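Local atomic coordinates of probable mannosyltransferase KTR4 (Saccharomyces cerevisiae, PDB entry 5A07), a protein that belongs to a yeast family of probable mannosyltransferases with a GT-A type fold and is modelled here with guanosine-5'-diphosphate and manganese. Residues E117-S122 / W229-N234; I107-R112 / Y138-D143; I123-E128 / N234-C239. All blocks are in the same frame, centred on the assembly; numbering follows the deposited sequence.

Interaction 1. Residues E117-S122 / W229-N234; sequences EDIISS and WRLEPN. With MN (manganese (II) ion), chain G; GDP (guanosine-5'-diphosphate), chain F.
Helix 116-131 is pinned here, by mixed polar and apolar contacts, to the metal-binding loop that follows strand 227-230. Ser122 does most of the polar work: its OG donates to Glu232 O at 2.7 Å, in the carbonyl plane and on a lone pair, and the same OG also bonds to the backbone N of Val235. One turn back, Asn234 N donates to Asp118 O at 3.0 Å from well above the carbonyl plane. Beside these bonds the CD1 methyl of Ile119 lies against the Glu232-Pro233 peptide, 3.6 Å from Pro233 N. With CG1 anti to the backbone N (chi1 -158°), Ile119 sends that methyl toward the loop. Asp118 CB touches Pro233 CB at 3.6 Å.

The Glu232 side chain leaves on the other side, away from the helix. Its OE1 binds manganese at 2.2 Å, alongside GDP O3B and O2A, two waters and His381 NE2. OE2 lies close to the guanidinium plane of Arg230 and accepts from NH2 at 3.0 Å, in a salt bridge, and one metal-bound water donates to Pro233 O. With its carbonyl held by Ser122 and its carboxylate shared between manganese and arginine, Glu232 has little freedom to turn.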
loop_
_atom_site.group_PDB
_atom_site.type_symbol
_atom_site.label_atom_id
_atom_site.label_comp_id
_atom_site.label_asym_id
_atom_site.label_seq_id
_atom_site.Cartn_x
_atom_site.Cartn_y
_atom_site.Cartn_z
ATOM N N GLU B 117 -15.618 14.334 9.513
ATOM C CA GLU B 117 -16.342 14.623 8.258
ATOM C C GLU B 117 -15.724 13.978 7.024
ATOM O O GLU B 117 -16.445 13.472 6.159
ATOM C CB GLU B 117 -16.409 16.127 8.053
ATOM C CG GLU B 117 -17.249 16.818 9.033
ATOM C CD GLU B 117 -17.221 18.337 8.787
ATOM O OE1 GLU B 117 -16.144 18.980 9.032
ATOM O OE2 GLU B 117 -18.300 18.828 8.318
ATOM N N ASP B 118 -14.419 13.930 7.000
ATOM C CA ASP B 118 -13.645 13.412 5.855
ATOM C C ASP B 118 -13.696 11.910 5.819
ATOM O O ASP B 118 -13.722 11.326 4.766
ATOM C CB ASP B 118 -12.204 13.935 5.953
ATOM C CG ASP B 118 -12.089 15.364 5.461
ATOM O OD1 ASP B 118 -13.090 15.873 4.881
ATOM O OD2 ASP B 118 -11.041 15.984 5.642
ATOM N N ILE B 119 -13.702 11.277 6.974
ATOM C CA ILE B 119 -13.871 9.827 6.994
ATOM C C ILE B 119 -15.252 9.425 6.673
ATOM O O ILE B 119 -15.463 8.406 5.971
ATOM C CB ILE B 119 -13.325 9.151 8.295
ATOM C CG1 ILE B 119 -13.029 7.677 8.025
ATOM C CG2 ILE B 119 -14.290 9.302 9.483
ATOM C CD1 ILE B 119 -11.942 7.338 7.035
ATOM N N ILE B 120 -16.252 10.199 7.090
ATOM C CA ILE B 120 -17.602 9.923 6.640
ATOM C C ILE B 120 -17.745 9.892 5.102
ATOM O O ILE B 120 -18.441 9.033 4.515
ATOM C CB ILE B 120 -18.595 10.924 7.301
ATOM C CG1 ILE B 120 -18.867 10.478 8.750
ATOM C CG2 ILE B 120 -19.921 10.947 6.505
ATOM C CD1 ILE B 120 -19.691 11.505 9.538
ATOM N N SER B 121 -17.136 10.870 4.480
ATOM C CA SER B 121 -17.149 11.012 3.006
ATOM C C SER B 121 -16.583 9.702 2.350
ATOM O O SER B 121 -17.228 9.071 1.466
ATOM C CB SER B 121 -16.275 12.216 2.661
ATOM O OG SER B 121 -16.277 12.347 1.280
ATOM N N SER B 122 -15.487 9.234 2.905
ATOM C CA SER B 122 -14.861 7.985 2.430
ATOM C C SER B 122 -15.754 6.802 2.650
ATOM O O SER B 122 -15.918 5.981 1.746
ATOM C CB SER B 122 -13.502 7.754 3.112
ATOM O OG SER B 122 -12.600 8.801 2.905
ATOM N N TRP B 229 -9.227 -4.032 4.962
ATOM C CA TRP B 229 -9.265 -3.060 3.916
ATOM C C TRP B 229 -8.968 -1.741 4.632
ATOM O O TRP B 229 -9.841 -1.210 5.337
ATOM C CB TRP B 229 -10.665 -3.105 3.288
ATOM C CG TRP B 229 -10.897 -2.194 2.120
ATOM C CD1 TRP B 229 -10.407 -0.929 1.949
ATOM C CD2 TRP B 229 -11.739 -2.466 0.997
ATOM N NE1 TRP B 229 -10.861 -0.394 0.725
ATOM C CE2 TRP B 229 -11.678 -1.326 0.129
ATOM C CE3 TRP B 229 -12.540 -3.549 0.635
ATOM C CZ2 TRP B 229 -12.392 -1.272 -1.065
ATOM C CZ3 TRP B 229 -13.180 -3.533 -0.572
ATOM C CH2 TRP B 229 -13.099 -2.385 -1.423
ATOM N N ARG B 230 -7.815 -1.154 4.387
ATOM C CA ARG B 230 -7.472 0.166 4.878
ATOM C C ARG B 230 -8.187 1.289 4.133
ATOM O O ARG B 230 -8.061 1.398 2.914
ATOM C CB ARG B 230 -5.980 0.388 4.813
ATOM C CG ARG B 230 -5.503 1.763 5.280
ATOM C CD ARG B 230 -4.014 1.657 5.369
ATOM N NE ARG B 230 -3.379 2.932 5.478
ATOM C CZ ARG B 230 -2.077 3.074 5.562
ATOM N NH1 ARG B 230 -1.272 2.024 5.604
ATOM N NH2 ARG B 230 -1.565 4.272 5.638
ATOM N N LEU B 231 -8.856 2.158 4.906
ATOM C CA LEU B 231 -9.586 3.313 4.424
ATOM C C LEU B 231 -9.050 4.578 5.095
ATOM O O LEU B 231 -8.830 4.605 6.314
ATOM C CB LEU B 231 -11.049 3.158 4.795
ATOM C CG LEU B 231 -11.954 4.209 4.208
ATOM C CD1 LEU B 231 -12.054 4.102 2.689
ATOM C CD2 LEU B 231 -13.325 4.011 4.829
ATOM N N GLU B 232 -8.771 5.612 4.304
ATOM C CA GLU B 232 -8.301 6.888 4.838
ATOM C C GLU B 232 -9.340 7.981 4.564
ATOM O O GLU B 232 -10.226 7.813 3.722
ATOM C CB GLU B 232 -6.996 7.333 4.184
ATOM C CG GLU B 232 -5.831 6.454 4.570
ATOM C CD GLU B 232 -4.468 7.116 4.509
ATOM O OE1 GLU B 232 -4.316 8.243 3.969
ATOM O OE2 GLU B 232 -3.508 6.381 4.813
ATOM N N PRO B 233 -9.262 9.053 5.329
ATOM C CA PRO B 233 -10.201 10.143 5.087
ATOM C C PRO B 233 -10.045 10.763 3.699
ATOM O O PRO B 233 -8.944 10.792 3.152
ATOM C CB PRO B 233 -9.821 11.186 6.152
ATOM C CG PRO B 233 -9.154 10.409 7.197
ATOM C CD PRO B 233 -8.399 9.343 6.458
ATOM N N ASN B 234 -11.145 11.304 3.183
ATOM C CA ASN B 234 -11.077 12.135 1.974
ATOM C C ASN B 234 -10.652 11.386 0.672
ATOM O O ASN B 234 -9.969 11.938 -0.152
ATOM C CB ASN B 234 -10.131 13.316 2.200
ATOM C CG ASN B 234 -10.440 14.466 1.269
ATOM O OD1 ASN B 234 -11.548 14.573 0.741
ATOM N ND2 ASN B 234 -9.443 15.302 1.010
HETATM MN MN MN G . -4.109 10.377 3.601
HETATM P PB GDP F . -0.799 10.983 4.103
HETATM O O1B GDP F . -0.725 12.418 3.739
HETATM O O2B GDP F . 0.401 10.232 4.186
HETATM O O3B GDP F . -1.934 10.300 3.438
HETATM O O3A GDP F . -1.095 11.110 5.693
HETATM P PA GDP F . -2.446 11.177 6.522
HETATM O O1A GDP F . -2.523 12.331 7.423
HETATM O O2A GDP F . -3.686 10.920 5.769
HETATM O "O5'" GDP F . -2.221 9.951 7.490
HETATM C "C5'" GDP F . -2.395 8.553 7.225
HETATM C "C4'" GDP F . -3.533 7.929 8.013
HETATM O "O4'" GDP F . -3.186 8.003 9.401
HETATM C "C3'" GDP F . -4.878 8.616 7.846
HETATM O "O3'" GDP F . -5.925 7.629 8.017
HETATM C "C2'" GDP F . -4.871 9.645 8.988
HETATM O "O2'" GDP F . -6.183 9.949 9.442
HETATM C "C1'" GDP F . -4.145 8.873 10.033
HETATM N N9 GDP F . -3.349 9.710 10.962
HETATM C C8 GDP F . -2.285 10.509 10.695
HETATM N N7 GDP F . -1.808 11.053 11.886
HETATM C C5 GDP F . -2.589 10.553 12.892
HETATM C C6 GDP F . -2.608 10.715 14.358
HETATM O O6 GDP F . -1.702 11.485 14.814
HETATM N N1 GDP F . -3.560 10.069 15.046
HETATM C C2 GDP F . -4.524 9.287 14.430
HETATM N N2 GDP F . -5.445 8.682 15.173
HETATM N N3 GDP F . -4.551 9.110 13.073
HETATM C C4 GDP F . -3.594 9.662 12.305
HETATM O O HOH W 1 -6.411 10.898 3.994
HETATM O O HOH W 2 -3.978 12.706 3.177
#

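Interaction 2. Residues I107-R112 / Y138-D143; sequences ILSLVR and YTFLND. With GDP (guanosine-5'-diphosphate), chain F.
One face of the Tyr138 ring carries Ile107 CD1, a CH-pi contact 4.0 Å from the ring centroid and 21° off the normal, while a water lies at the ring edge, in plane. That water sits over a face of the Phe140 ring, bonded to Ser109 OG and donating to Thr139 O; Val111 CG2 reaches the edge of the same ring, near its plane. The Arg112 guanidinium has the guanine of GDP on one face, with its NH1 3.3 Å from GDP N7. The bend at chi3 (-74°) folds the arginine back over the base, and Asp115 holds its NE by a salt bridge.

Strands 105-110 and 138-142 run parallel as the two strands of a beta-alpha-beta crossover through helix 116-131, in the nucleotide-binding half of the GT-A fold. Four backbone bonds join them, from Thr139 N to Ile107 O (2.8 Å) through to Val111 N to Leu141 O. On the sheet face away from the rings, Leu108 CD1 meets Leu141 CD1 at 3.9 Å.

At and beyond the last bridge both chains meet the ligand. Leu110 O accepts from both ribose hydroxyls, O3' at 2.7 Å. Asp143 OD1 accepts a hydrogen bond from GDP N1 at 2.7 Å, and GDP N2 donates to Asn142 OD1 at 2.9 Å.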
loop_
_atom_site.group_PDB
_atom_site.type_symbol
_atom_site.label_atom_id
_atom_site.label_comp_id
_atom_site.label_asym_id
_atom_site.label_seq_id
_atom_site.Cartn_x
_atom_site.Cartn_y
_atom_site.Cartn_z
ATOM N N ILE B 107 -13.081 -3.397 7.468
ATOM C CA ILE B 107 -12.616 -2.121 6.959
ATOM C C ILE B 107 -11.985 -1.377 8.080
ATOM O O ILE B 107 -12.573 -1.294 9.140
ATOM C CB ILE B 107 -13.769 -1.353 6.366
ATOM C CG1 ILE B 107 -14.324 -2.179 5.228
ATOM C CG2 ILE B 107 -13.246 -0.055 5.811
ATOM C CD1 ILE B 107 -15.727 -1.925 5.063
ATOM N N LEU B 108 -10.741 -0.948 7.920
ATOM C CA LEU B 108 -9.987 -0.350 8.980
ATOM C C LEU B 108 -9.651 1.097 8.706
ATOM O O LEU B 108 -9.164 1.437 7.623
ATOM C CB LEU B 108 -8.657 -1.104 9.172
ATOM C CG LEU B 108 -7.659 -0.424 10.122
ATOM C CD1 LEU B 108 -8.119 -0.420 11.567
ATOM C CD2 LEU B 108 -6.298 -1.105 10.053
ATOM N N SER B 109 -9.857 1.984 9.689
ATOM C CA SER B 109 -9.405 3.346 9.565
ATOM C C SER B 109 -8.737 3.792 10.875
ATOM O O SER B 109 -9.361 3.741 11.947
ATOM C CB SER B 109 -10.546 4.347 9.303
ATOM O OG SER B 109 -11.471 3.965 8.296
ATOM N N LEU B 110 -7.540 4.320 10.724
ATOM C CA LEU B 110 -6.852 5.035 11.760
ATOM C C LEU B 110 -7.145 6.462 11.519
ATOM O O LEU B 110 -6.733 7.005 10.490
ATOM C CB LEU B 110 -5.349 4.804 11.618
ATOM C CG LEU B 110 -4.456 5.572 12.563
ATOM C CD1 LEU B 110 -4.560 4.991 13.981
ATOM C CD2 LEU B 110 -2.986 5.606 12.128
ATOM N N VAL B 111 -7.866 7.105 12.467
ATOM C CA VAL B 111 -8.284 8.471 12.283
ATOM C C VAL B 111 -8.356 9.225 13.608
ATOM O O VAL B 111 -8.420 8.594 14.662
ATOM C CB VAL B 111 -9.701 8.574 11.672
ATOM C CG1 VAL B 111 -9.654 8.241 10.181
ATOM C CG2 VAL B 111 -10.663 7.609 12.284
ATOM N N ARG B 112 -8.340 10.554 13.485
ATOM C CA ARG B 112 -8.463 11.443 14.603
ATOM C C ARG B 112 -9.920 11.839 14.754
ATOM O O ARG B 112 -10.723 11.705 13.835
ATOM C CB ARG B 112 -7.615 12.672 14.377
ATOM C CG ARG B 112 -6.116 12.438 14.424
ATOM C CD ARG B 112 -5.325 13.581 13.790
ATOM N NE ARG B 112 -5.554 13.362 12.350
ATOM C CZ ARG B 112 -4.671 13.510 11.371
ATOM N NH1 ARG B 112 -3.453 13.929 11.639
ATOM N NH2 ARG B 112 -5.020 13.203 10.118
ATOM N N TYR B 138 -16.699 -2.184 10.314
ATOM C CA TYR B 138 -15.668 -1.162 10.425
ATOM C C TYR B 138 -14.990 -1.185 11.750
ATOM O O TYR B 138 -15.649 -1.218 12.811
ATOM C CB TYR B 138 -16.250 0.231 10.230
ATOM C CG TYR B 138 -16.795 0.482 8.843
ATOM C CD1 TYR B 138 -18.083 0.033 8.516
ATOM C CD2 TYR B 138 -16.090 1.192 7.887
ATOM C CE1 TYR B 138 -18.623 0.255 7.227
ATOM C CE2 TYR B 138 -16.614 1.397 6.601
ATOM C CZ TYR B 138 -17.867 0.925 6.289
ATOM O OH TYR B 138 -18.404 1.104 5.028
ATOM N N THR B 139 -13.679 -1.035 11.700
ATOM C CA THR B 139 -12.883 -0.867 12.872
ATOM C C THR B 139 -12.188 0.462 12.796
ATOM O O THR B 139 -11.502 0.768 11.779
ATOM C CB THR B 139 -11.817 -1.969 12.998
ATOM O OG1 THR B 139 -12.441 -3.266 13.075
ATOM C CG2 THR B 139 -11.000 -1.802 14.279
ATOM N N PHE B 140 -12.337 1.283 13.853
ATOM C CA PHE B 140 -11.662 2.536 13.927
ATOM C C PHE B 140 -10.644 2.551 15.089
ATOM O O PHE B 140 -10.993 2.148 16.210
ATOM C CB PHE B 140 -12.645 3.669 14.183
ATOM C CG PHE B 140 -13.661 3.816 13.121
ATOM C CD1 PHE B 140 -14.814 3.055 13.133
ATOM C CD2 PHE B 140 -13.431 4.659 12.064
ATOM C CE1 PHE B 140 -15.761 3.167 12.160
ATOM C CE2 PHE B 140 -14.389 4.763 11.069
ATOM C CZ PHE B 140 -15.529 4.053 11.103
ATOM N N LEU B 141 -9.466 3.068 14.827
ATOM C CA LEU B 141 -8.415 3.190 15.820
ATOM C C LEU B 141 -7.894 4.554 15.903
ATOM O O LEU B 141 -7.855 5.264 14.922
ATOM C CB LEU B 141 -7.227 2.248 15.508
ATOM C CG LEU B 141 -7.520 0.764 15.356
ATOM C CD1 LEU B 141 -6.275 -0.098 14.946
ATOM C CD2 LEU B 141 -8.179 0.205 16.634
ATOM N N ASN B 142 -7.488 4.975 17.123
ATOM C CA ASN B 142 -6.977 6.302 17.342
ATOM C C ASN B 142 -5.957 6.267 18.498
ATOM O O ASN B 142 -6.093 5.431 19.391
ATOM C CB ASN B 142 -8.211 7.174 17.681
ATOM C CG ASN B 142 -7.920 8.682 17.794
ATOM O OD1 ASN B 142 -6.792 9.193 17.716
ATOM N ND2 ASN B 142 -9.012 9.420 17.976
ATOM N N ASP B 143 -4.993 7.173 18.489
ATOM C CA ASP B 143 -4.061 7.296 19.620
ATOM C C ASP B 143 -4.706 8.016 20.821
ATOM O O ASP B 143 -4.182 7.911 21.908
ATOM C CB ASP B 143 -2.767 8.025 19.221
ATOM C CG ASP B 143 -3.002 9.404 18.654
ATOM O OD1 ASP B 143 -3.788 9.586 17.697
ATOM O OD2 ASP B 143 -2.362 10.362 19.113
HETATM P PB GDP F . -0.799 10.983 4.103
HETATM O O1B GDP F . -0.725 12.418 3.739
HETATM O O2B GDP F . 0.401 10.232 4.186
HETATM O O3B GDP F . -1.934 10.300 3.438
HETATM O O3A GDP F . -1.095 11.110 5.693
HETATM P PA GDP F . -2.446 11.177 6.522
HETATM O O1A GDP F . -2.523 12.331 7.423
HETATM O O2A GDP F . -3.686 10.920 5.769
HETATM O "O5'" GDP F . -2.221 9.951 7.490
HETATM C "C5'" GDP F . -2.395 8.553 7.225
HETATM C "C4'" GDP F . -3.533 7.929 8.013
HETATM O "O4'" GDP F . -3.186 8.003 9.401
HETATM C "C3'" GDP F . -4.878 8.616 7.846
HETATM O "O3'" GDP F . -5.925 7.629 8.017
HETATM C "C2'" GDP F . -4.871 9.645 8.988
HETATM O "O2'" GDP F . -6.183 9.949 9.442
HETATM C "C1'" GDP F . -4.145 8.873 10.033
HETATM N N9 GDP F . -3.349 9.710 10.962
HETATM C C8 GDP F . -2.285 10.509 10.695
HETATM N N7 GDP F . -1.808 11.053 11.886
HETATM C C5 GDP F . -2.589 10.553 12.892
HETATM C C6 GDP F . -2.608 10.715 14.358
HETATM O O6 GDP F . -1.702 11.485 14.814
HETATM N N1 GDP F . -3.560 10.069 15.046
HETATM C C2 GDP F . -4.524 9.287 14.430
HETATM N N2 GDP F . -5.445 8.682 15.173
HETATM N N3 GDP F . -4.551 9.110 13.073
HETATM C C4 GDP F . -3.594 9.662 12.305
HETATM O O HOH W 3 -13.124 1.937 9.413
#

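Interaction 3. Residues I123-E128 / N234-C239; sequences IQQLEE and NVNFYC
The nearest CA atoms of helix 116-131 and strand 236-237 within these segments are those of Gln125 and Phe237, 5.7 Å apart. The apolar half of the contact is the Phe237 ring set against Leu126. Leu126 CD1 stands over one face in a CH-pi contact 4.3 Å from the ring centroid and 17° from the normal. Leu126 CB adds to this at 3.9 Å from Phe237 CE2, and Phe237 CD2 comes within 3.8 Å of Leu126 N, so the ring also rests on the helix backbone. Leu126 and Phe237 run alongside each other.

Gln125 supplies the polar half. Its CG is anti to the carbonyl carbon (chi1 -70°) and the chain runs extended from there, which carries the amide across to the backbone of Val235, Asn236 and Phe237. It crosses the Asn236 side chain at a slant, the two amide planes 50° apart. Asn236 ND2 bonds to His380, and Phe237 also meets the Tyr379 ring and touches the side chain of Trp229.

Strand 236-237 is an edge of a small antiparallel sheet with strands 379-381 and 384-386, and the disulfide Cys239-Cys397 follows one residue later. Here a crossover helix of the GT-A domain packs against the edge strand of a minor sheet whose middle strand carries the metal ligand His381.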
loop_
_atom_site.group_PDB
_atom_site.type_symbol
_atom_site.label_atom_id
_atom_site.label_comp_id
_atom_site.label_asym_id
_atom_site.label_seq_id
_atom_site.Cartn_x
_atom_site.Cartn_y
_atom_site.Cartn_z
ATOM N N ILE B 123 -16.349 6.697 3.819
ATOM C CA ILE B 123 -17.215 5.586 4.153
ATOM C C ILE B 123 -18.427 5.540 3.250
ATOM O O ILE B 123 -18.812 4.507 2.757
ATOM C CB ILE B 123 -17.598 5.667 5.612
ATOM C CG1 ILE B 123 -16.387 5.381 6.507
ATOM C CG2 ILE B 123 -18.677 4.718 5.887
ATOM C CD1 ILE B 123 -16.592 5.874 7.947
ATOM N N GLN B 124 -19.014 6.700 2.977
ATOM C CA GLN B 124 -20.215 6.737 2.138
ATOM C C GLN B 124 -19.923 6.240 0.705
ATOM O O GLN B 124 -20.710 5.507 0.093
ATOM C CB GLN B 124 -20.779 8.176 2.097
ATOM C CG GLN B 124 -21.467 8.510 3.427
ATOM C CD GLN B 124 -21.990 9.925 3.476
ATOM O OE1 GLN B 124 -21.352 10.787 2.934
ATOM N NE2 GLN B 124 -23.047 10.168 4.231
ATOM N N GLN B 125 -18.824 6.644 0.185
ATOM C CA GLN B 125 -18.400 6.132 -1.096
ATOM C C GLN B 125 -18.057 4.653 -1.121
ATOM O O GLN B 125 -18.405 3.927 -2.107
ATOM C CB GLN B 125 -17.233 6.979 -1.575
ATOM C CG GLN B 125 -17.824 8.341 -1.922
ATOM C CD GLN B 125 -16.788 9.169 -2.465
ATOM O OE1 GLN B 125 -16.192 9.924 -1.707
ATOM N NE2 GLN B 125 -16.383 8.878 -3.650
ATOM N N LEU B 126 -17.409 4.164 -0.071
ATOM C CA LEU B 126 -17.072 2.722 -0.016
ATOM C C LEU B 126 -18.370 1.931 0.135
ATOM O O LEU B 126 -18.513 0.833 -0.444
ATOM C CB LEU B 126 -16.143 2.411 1.168
ATOM C CG LEU B 126 -15.820 0.947 1.397
ATOM C CD1 LEU B 126 -15.091 0.443 0.213
ATOM C CD2 LEU B 126 -14.984 0.849 2.683
ATOM N N GLU B 127 -19.318 2.442 0.908
ATOM C CA GLU B 127 -20.609 1.727 1.057
ATOM C C GLU B 127 -21.350 1.671 -0.320
ATOM O O GLU B 127 -21.847 0.619 -0.751
ATOM C CB GLU B 127 -21.492 2.444 2.070
ATOM C CG GLU B 127 -21.130 2.172 3.530
ATOM C CD GLU B 127 -21.541 0.784 4.011
ATOM O OE1 GLU B 127 -22.684 0.380 3.690
ATOM O OE2 GLU B 127 -20.768 0.108 4.741
ATOM N N GLU B 128 -21.415 2.816 -0.959
ATOM C CA GLU B 128 -22.172 2.946 -2.209
ATOM C C GLU B 128 -21.557 2.063 -3.309
ATOM O O GLU B 128 -22.273 1.437 -4.066
ATOM C CB GLU B 128 -22.189 4.394 -2.653
ATOM C CG GLU B 128 -22.879 4.712 -4.010
ATOM C CD GLU B 128 -24.312 4.145 -4.108
ATOM O OE1 GLU B 128 -24.973 3.914 -3.067
ATOM O OE2 GLU B 128 -24.780 3.823 -5.213
ATOM N N ASN B 234 -11.145 11.304 3.183
ATOM C CA ASN B 234 -11.077 12.135 1.974
ATOM C C ASN B 234 -10.652 11.386 0.672
ATOM O O ASN B 234 -9.969 11.938 -0.152
ATOM C CB ASN B 234 -10.131 13.316 2.200
ATOM C CG ASN B 234 -10.440 14.466 1.269
ATOM O OD1 ASN B 234 -11.548 14.573 0.741
ATOM N ND2 ASN B 234 -9.443 15.302 1.010
ATOM N N VAL B 235 -11.092 10.148 0.517
ATOM C CA VAL B 235 -10.813 9.410 -0.702
ATOM C C VAL B 235 -12.090 9.185 -1.412
ATOM O O VAL B 235 -13.199 9.381 -0.859
ATOM C CB VAL B 235 -10.080 8.073 -0.415
ATOM C CG1 VAL B 235 -8.851 8.345 0.362
ATOM C CG2 VAL B 235 -10.966 7.085 0.348
ATOM N N ASN B 236 -11.959 8.739 -2.644
ATOM C CA ASN B 236 -13.088 8.536 -3.535
ATOM C C ASN B 236 -13.048 7.183 -4.171
ATOM O O ASN B 236 -11.960 6.688 -4.479
ATOM C CB ASN B 236 -13.064 9.600 -4.665
ATOM C CG ASN B 236 -13.150 11.021 -4.105
ATOM O OD1 ASN B 236 -14.214 11.464 -3.689
ATOM N ND2 ASN B 236 -12.021 11.649 -3.953
ATOM N N PHE B 237 -14.219 6.583 -4.324
ATOM C CA PHE B 237 -14.384 5.374 -5.078
ATOM C C PHE B 237 -15.297 5.661 -6.224
ATOM O O PHE B 237 -16.363 6.308 -6.062
ATOM C CB PHE B 237 -14.969 4.270 -4.234
ATOM C CG PHE B 237 -14.043 3.798 -3.124
ATOM C CD1 PHE B 237 -13.039 2.876 -3.369
ATOM C CD2 PHE B 237 -14.113 4.365 -1.881
ATOM C CE1 PHE B 237 -12.138 2.524 -2.376
ATOM C CE2 PHE B 237 -13.247 4.007 -0.896
ATOM C CZ PHE B 237 -12.225 3.119 -1.154
ATOM N N TYR B 238 -15.003 5.100 -7.378
ATOM C CA TYR B 238 -15.761 5.456 -8.603
ATOM C C TYR B 238 -16.518 4.335 -9.243
ATOM O O TYR B 238 -17.396 4.653 -10.074
ATOM C CB TYR B 238 -14.837 6.061 -9.689
ATOM C CG TYR B 238 -14.111 7.287 -9.232
ATOM C CD1 TYR B 238 -14.816 8.501 -8.957
ATOM C CD2 TYR B 238 -12.750 7.300 -9.062
ATOM C CE1 TYR B 238 -14.153 9.644 -8.458
ATOM C CE2 TYR B 238 -12.102 8.444 -8.602
ATOM C CZ TYR B 238 -12.825 9.614 -8.330
ATOM O OH TYR B 238 -12.137 10.680 -7.857
ATOM N N CYS B 239 -16.254 3.070 -8.875
ATOM C CA CYS B 239 -16.772 1.977 -9.637
ATOM C C CYS B 239 -17.357 0.911 -8.768
ATOM O O CYS B 239 -16.782 0.528 -7.751
ATOM C CB CYS B 239 -15.650 1.352 -10.494
ATOM S SG CYS B 239 -14.744 2.509 -11.518
#

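From the N terminus, strand 105-110 leads into helix 116-131 and on to strand 138-142; interaction 2 closes this short crossover loop, with 25 residues between its segments. Interactions 1 and 3 close much longer loops, with 106 and 105 residues between their segments, from successive parts of the helix to successive parts of 229-239, meeting at the shared Asn234. All three cross along the chain, their segments alternating; none nests in another. Strand 227-230 lies beside strand 105-110 in the main sheet, with backbone bonds Trp229 O to Leu108 N and Leu231 N to Leu108 O. Interaction 1 joins the helix to the loop after strand 227-230, and interaction 3 joins it to the minor sheet. Interactions 1 and 2 both reach GDP.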